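Local coordinates for NOL1/NOP2/sun family protein (Enterococcus faecium, PDB 3M4X) that probably transfers methyl groups from S-adenosylmethionine to carbon 5 of cytosines in ribosomal RNA, at residues T234-F237 / E241-E244; S271-V276 / T282-P287. All blocks are in the same frame, centred on the assembly; numbering follows the deposited sequence.

Interaction 1. Residues T234-F237 / E241-E244; sequences TCTF and ENEE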
loop_
_atom_site.group_PDB
_atom_site.type_symbol
_atom_site.label_atom_id
_atom_site.label_comp_id
_atom_site.label_asym_id
_atom_site.label_seq_id
_atom_site.Cartn_x
_atom_site.Cartn_y
_atom_site.Cartn_z
ATOM N N THR A 234 12.521 7.129 -4.530
ATOM C CA THR A 234 12.309 7.843 -5.757
ATOM C C THR A 234 12.410 6.841 -6.906
ATOM O O THR A 234 13.080 5.819 -6.779
ATOM C CB THR A 234 13.373 8.958 -5.837
ATOM O OG1 THR A 234 12.735 10.243 -5.812
ATOM C CG2 THR A 234 14.247 8.793 -7.044
ATOM N N CYS A 235 11.717 7.098 -8.010
ATOM C CA CYS A 235 11.870 6.248 -9.186
ATOM C C CYS A 235 12.619 6.996 -10.286
ATOM O O CYS A 235 12.237 6.985 -11.447
ATOM C CB CYS A 235 10.519 5.711 -9.681
ATOM S SG CYS A 235 9.325 6.972 -10.166
ATOM N N THR A 236 13.695 7.665 -9.898
ATOM C CA THR A 236 14.495 8.418 -10.838
ATOM C C THR A 236 15.948 8.196 -10.491
ATOM O O THR A 236 16.263 7.745 -9.388
ATOM C CB THR A 236 14.170 9.922 -10.804
ATOM O OG1 THR A 236 14.669 10.539 -11.997
ATOM C CG2 THR A 236 14.793 10.606 -9.563
ATOM N N PHE A 237 16.825 8.515 -11.433
ATOM C CA PHE A 237 18.257 8.282 -11.267
ATOM C C PHE A 237 19.010 9.538 -10.832
ATOM O O PHE A 237 20.149 9.458 -10.364
ATOM C CB PHE A 237 18.873 7.751 -12.580
ATOM C CG PHE A 237 18.247 6.478 -13.073
ATOM C CD1 PHE A 237 17.450 6.473 -14.213
ATOM C CD2 PHE A 237 18.446 5.286 -12.396
ATOM C CE1 PHE A 237 16.867 5.298 -14.671
ATOM C CE2 PHE A 237 17.858 4.107 -12.838
ATOM C CZ PHE A 237 17.071 4.112 -13.983
ATOM N N GLU A 241 17.839 14.450 -6.976
ATOM C CA GLU A 241 16.672 13.956 -6.242
ATOM C C GLU A 241 16.973 12.829 -5.260
ATOM O O GLU A 241 16.113 12.434 -4.483
ATOM C CB GLU A 241 15.589 13.508 -7.217
ATOM C CG GLU A 241 15.102 14.630 -8.092
ATOM C CD GLU A 241 14.327 14.132 -9.266
ATOM O OE1 GLU A 241 14.910 14.050 -10.372
ATOM O OE2 GLU A 241 13.135 13.809 -9.080
ATOM N N ASN A 242 18.198 12.323 -5.302
ATOM C CA ASN A 242 18.598 11.197 -4.482
ATOM C C ASN A 242 19.679 11.578 -3.469
ATOM O O ASN A 242 19.366 12.017 -2.361
ATOM C CB ASN A 242 19.070 10.045 -5.374
ATOM C CG ASN A 242 17.987 9.566 -6.349
ATOM O OD1 ASN A 242 18.281 8.894 -7.342
ATOM N ND2 ASN A 242 16.737 9.913 -6.069
ATOM N N GLU A 243 20.946 11.401 -3.832
ATOM C CA GLU A 243 22.038 11.707 -2.898
ATOM C C GLU A 243 22.022 13.154 -2.398
ATOM O O GLU A 243 22.449 13.425 -1.277
ATOM C CB GLU A 243 23.419 11.420 -3.507
ATOM C CG GLU A 243 23.751 9.956 -3.730
ATOM C CD GLU A 243 23.251 9.431 -5.074
ATOM O OE1 GLU A 243 22.536 10.178 -5.773
ATOM O OE2 GLU A 243 23.567 8.267 -5.427
ATOM N N GLU A 244 21.569 14.090 -3.227
ATOM C CA GLU A 244 21.596 15.491 -2.816
ATOM C C GLU A 244 20.476 15.773 -1.816
ATOM O O GLU A 244 20.668 16.545 -0.886
ATOM C CB GLU A 244 21.559 16.454 -4.008
ATOM C CG GLU A 244 22.858 16.455 -4.821
ATOM C CD GLU A 244 22.865 17.485 -5.958
ATOM O OE1 GLU A 244 22.134 18.490 -5.861
ATOM O OE2 GLU A 244 23.606 17.289 -6.947
#
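The methyl group of Thr-236 rests on one face of the Glu-241 carboxylate, and this pair carries much of the contact between 234-237 and 241-244. CG2 of Thr-236 is nearly equidistant from the carboxylate atoms of Glu-241, 3.5 Å from OE1 and 3.6 Å from both CD and OE2, so it lies above the flat group rather than at its rim. The Glu-241 chain runs extended beyond CG, and its last torsion (chi3 -100°) turns the broad side of the carboxylate to the methyl. Nearer the backbone, CB of Glu-241 closes on the same methyl carbon, CG2 of Thr-236, at 3.8 Å. With OG1 of Thr-236 swung opposite the backbone N (chi1 -163°), the hydroxyl is directed past the methyl contact to Ser-186. The hydroxyl of Ser-186 hydrogen-bonds both Thr-236 OG1 and Glu-241 OE1, tying the two side chains together through a third residue.

Asn-242 fills the other half, its amide reaching between the Thr-234 side chain and the backbone carbonyls that follow. As modelled, OD1 of Asn-242 is 3.1 Å from O of Thr-236, and OD1 of Asn-242 is 3.6 Å from O of Phe-237. The first is a meeting of two acceptors, and ND2 lies implausibly close to the Thr-234 methyl, so the modelled turn of the amide is doubtful. Although it occupies the N-cap position of helix 243-252, the Asn-242 side chain makes no capping bond.

All five touching residues are buried. Cys-235 points its CB away from 241-244 and packs on Cys-185 instead. Such a turn from the end of a central strand into a helix, with a Thr-Cys-Thr run facing a Pro-Cys loop, matches the paired cysteine motifs of the Rossmann-like RsmB/RsmF methyltransferase domain.

Interaction 2. Residues S271-V276 / T282-P287; sequences SEWGSV and TIRIWP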
loop_
_atom_site.group_PDB
_atom_site.type_symbol
_atom_site.label_atom_id
_atom_site.label_comp_id
_atom_site.label_asym_id
_atom_site.label_seq_id
_atom_site.Cartn_x
_atom_site.Cartn_y
_atom_site.Cartn_z
ATOM N N SER A 271 28.874 8.408 -3.014
ATOM C CA SER A 271 29.295 9.516 -2.170
ATOM C C SER A 271 29.636 10.756 -3.000
ATOM O O SER A 271 29.334 11.880 -2.593
ATOM C CB SER A 271 30.478 9.109 -1.298
ATOM O OG SER A 271 31.581 8.747 -2.104
ATOM N N GLU A 272 30.241 10.560 -4.172
ATOM C CA GLU A 272 30.629 11.701 -5.001
ATOM C C GLU A 272 29.422 12.465 -5.550
ATOM O O GLU A 272 29.559 13.580 -6.036
ATOM C CB GLU A 272 31.584 11.289 -6.135
ATOM C CG GLU A 272 30.966 10.397 -7.226
ATOM C CD GLU A 272 31.056 8.911 -6.904
ATOM O OE1 GLU A 272 31.264 8.564 -5.719
ATOM O OE2 GLU A 272 30.923 8.087 -7.839
ATOM N N TRP A 273 28.233 11.878 -5.461
ATOM C CA TRP A 273 27.027 12.599 -5.877
ATOM C C TRP A 273 26.339 13.355 -4.733
ATOM O O TRP A 273 25.332 14.031 -4.943
ATOM C CB TRP A 273 26.041 11.658 -6.571
ATOM C CG TRP A 273 26.552 11.144 -7.874
ATOM C CD1 TRP A 273 27.625 11.619 -8.584
ATOM C CD2 TRP A 273 26.008 10.066 -8.641
ATOM N NE1 TRP A 273 27.783 10.898 -9.738
ATOM C CE2 TRP A 273 26.808 9.934 -9.801
ATOM C CE3 TRP A 273 24.931 9.191 -8.461
ATOM C CZ2 TRP A 273 26.563 8.965 -10.779
ATOM C CZ3 TRP A 273 24.687 8.228 -9.438
ATOM C CH2 TRP A 273 25.501 8.125 -10.581
ATOM N N GLY A 274 26.888 13.253 -3.528
ATOM C CA GLY A 274 26.319 13.945 -2.378
ATOM C C GLY A 274 27.329 14.843 -1.695
ATOM O O GLY A 274 28.376 15.154 -2.272
ATOM N N SER A 275 27.030 15.264 -0.468
ATOM C CA SER A 275 27.974 16.075 0.292
ATOM C C SER A 275 28.098 15.677 1.754
ATOM O O SER A 275 28.584 16.461 2.558
ATOM C CB SER A 275 27.642 17.567 0.181
ATOM O OG SER A 275 26.361 17.867 0.691
ATOM N N VAL A 276 27.670 14.466 2.104
ATOM C CA VAL A 276 27.813 13.997 3.479
ATOM C C VAL A 276 28.297 12.560 3.483
ATOM O O VAL A 276 28.249 11.898 2.461
ATOM C CB VAL A 276 26.483 14.098 4.278
ATOM C CG1 VAL A 276 25.956 15.518 4.241
ATOM C CG2 VAL A 276 25.436 13.109 3.723
ATOM N N THR A 282 22.859 4.024 1.255
ATOM C CA THR A 282 21.643 4.145 0.467
ATOM C C THR A 282 21.717 3.195 -0.740
ATOM O O THR A 282 22.797 2.728 -1.113
ATOM C CB THR A 282 21.376 5.605 0.048
ATOM O OG1 THR A 282 22.322 6.016 -0.946
ATOM C CG2 THR A 282 21.485 6.541 1.277
ATOM N N ILE A 283 20.565 2.899 -1.330
ATOM C CA ILE A 283 20.451 1.826 -2.315
ATOM C C ILE A 283 20.056 2.355 -3.672
ATOM O O ILE A 283 19.098 3.113 -3.795
ATOM C CB ILE A 283 19.351 0.831 -1.929
ATOM C CG1 ILE A 283 19.746 0.008 -0.704
ATOM C CG2 ILE A 283 18.997 -0.069 -3.109
ATOM C CD1 ILE A 283 18.616 -0.918 -0.242
ATOM N N ARG A 284 20.791 1.936 -4.691
ATOM C CA ARG A 284 20.413 2.236 -6.060
ATOM C C ARG A 284 20.077 0.963 -6.812
ATOM O O ARG A 284 20.708 -0.073 -6.631
ATOM C CB ARG A 284 21.513 3.014 -6.793
ATOM C CG ARG A 284 21.404 4.525 -6.616
ATOM C CD ARG A 284 22.568 5.248 -7.286
ATOM N NE ARG A 284 22.423 6.700 -7.240
ATOM C CZ ARG A 284 21.747 7.425 -8.132
ATOM N NH1 ARG A 284 21.140 6.843 -9.163
ATOM N NH2 ARG A 284 21.676 8.741 -7.989
ATOM N N ILE A 285 19.069 1.054 -7.661
ATOM C CA ILE A 285 18.755 -0.040 -8.557
ATOM C C ILE A 285 18.898 0.470 -9.988
ATOM O O ILE A 285 18.183 1.382 -10.408
ATOM C CB ILE A 285 17.345 -0.612 -8.268
ATOM C CG1 ILE A 285 17.333 -1.261 -6.882
ATOM C CG2 ILE A 285 16.952 -1.637 -9.326
ATOM C CD1 ILE A 285 15.996 -1.740 -6.442
ATOM N N TRP A 286 19.862 -0.092 -10.708
ATOM C CA TRP A 286 20.138 0.293 -12.090
ATOM C C TRP A 286 19.637 -0.816 -13.018
ATOM O O TRP A 286 19.888 -1.995 -12.765
ATOM C CB TRP A 286 21.639 0.479 -12.311
ATOM C CG TRP A 286 22.316 1.641 -11.582
ATOM C CD1 TRP A 286 23.098 1.563 -10.460
ATOM C CD2 TRP A 286 22.320 3.025 -11.975
ATOM N NE1 TRP A 286 23.563 2.813 -10.117
ATOM C CE2 TRP A 286 23.106 3.725 -11.032
ATOM C CE3 TRP A 286 21.735 3.738 -13.026
ATOM C CZ2 TRP A 286 23.311 5.106 -11.107
ATOM C CZ3 TRP A 286 21.939 5.109 -13.097
ATOM C CH2 TRP A 286 22.724 5.780 -12.145
ATOM N N PRO A 287 18.930 -0.444 -14.094
ATOM C CA PRO A 287 18.307 -1.425 -14.999
ATOM C C PRO A 287 19.340 -2.282 -15.743
ATOM O O PRO A 287 19.065 -3.418 -16.111
ATOM C CB PRO A 287 17.538 -0.553 -16.002
ATOM C CG PRO A 287 17.565 0.847 -15.453
ATOM C CD PRO A 287 18.742 0.943 -14.547
#
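In the methyltransferase domain, strands 267-268 and 283-285 pair antiparallel, and the long loop joining them folds back so that Trp-273 meets Arg-284 and Trp-286. The indole arrives edge first. Its six-membered ring directs CZ3 at the middle of the Arg-284 guanidinium, 3.3 Å from CZ, and CE3 lies 3.3 Å from NH2 of the same arginine. Ring and guanidinium planes stand 80° apart, so the Trp-273 edge is planted on one face of the guanidinium; it is not the stacked form in which the cation lies over an aromatic face. From CG to NE the arginine is fully extended, which carries its flat end out from the strand to the loop, where Glu-243, at the start of helix 243-252, takes its NE in a salt bridge.

Past the arginine, the same indole edge reaches the second tryptophan. CH2 of Trp-273 is 3.8 Å from CZ2 of Trp-286, and each benzo ring touches the other at its rim, near the plane, without stacking or a T-shape. The two side chains approach from opposite directions, one from 271-276 and the other from 282-287. The small chi2 of Trp-273 (-14°) goes with its benzo edge, CE3 and CZ3, being the part that meets the guanidinium.

The loop holds its tryptophan at the end of a 3-10 turn, closed by Gly-274 N bonding to Ser-271 O at 3.0 Å. The CB atoms of Arg-284 and Trp-286 point toward the loop. Farther out, the rings of Trp-286 and Phe-27 of helix 24-33 meet edge-to-face. Strand 283-285 is flanked by 295-302 on its other edge, Ile-283 and Ile-285 bonding through their backbones to Val-297 and His-295, while Val-276 packs on helix 243-252.

Interactions 1 and 2 follow one another along the chain, their centres about 8 Å apart, and Arg-284 joins them. Its NE forms a salt bridge with OE2 of Glu-243 at 2.7 Å, and its NH2 probably hydrogen-bonds the carbonyl O of Phe-237 at 2.9 Å. The guanidinium met by Trp-273 is thereby held by both segments of 234-237/241-244, which probably fixes its rotation. OE2 of Glu-243 also packs 3.5 Å from CE3 of Trp-273, and the Phe-237 and Trp-286 rings meet with nearly parallel planes. Interaction 2 is thereby joined, through Arg-284 and Phe-237, to the loop bearing Cys-235, probably part of the active site by family resemblance.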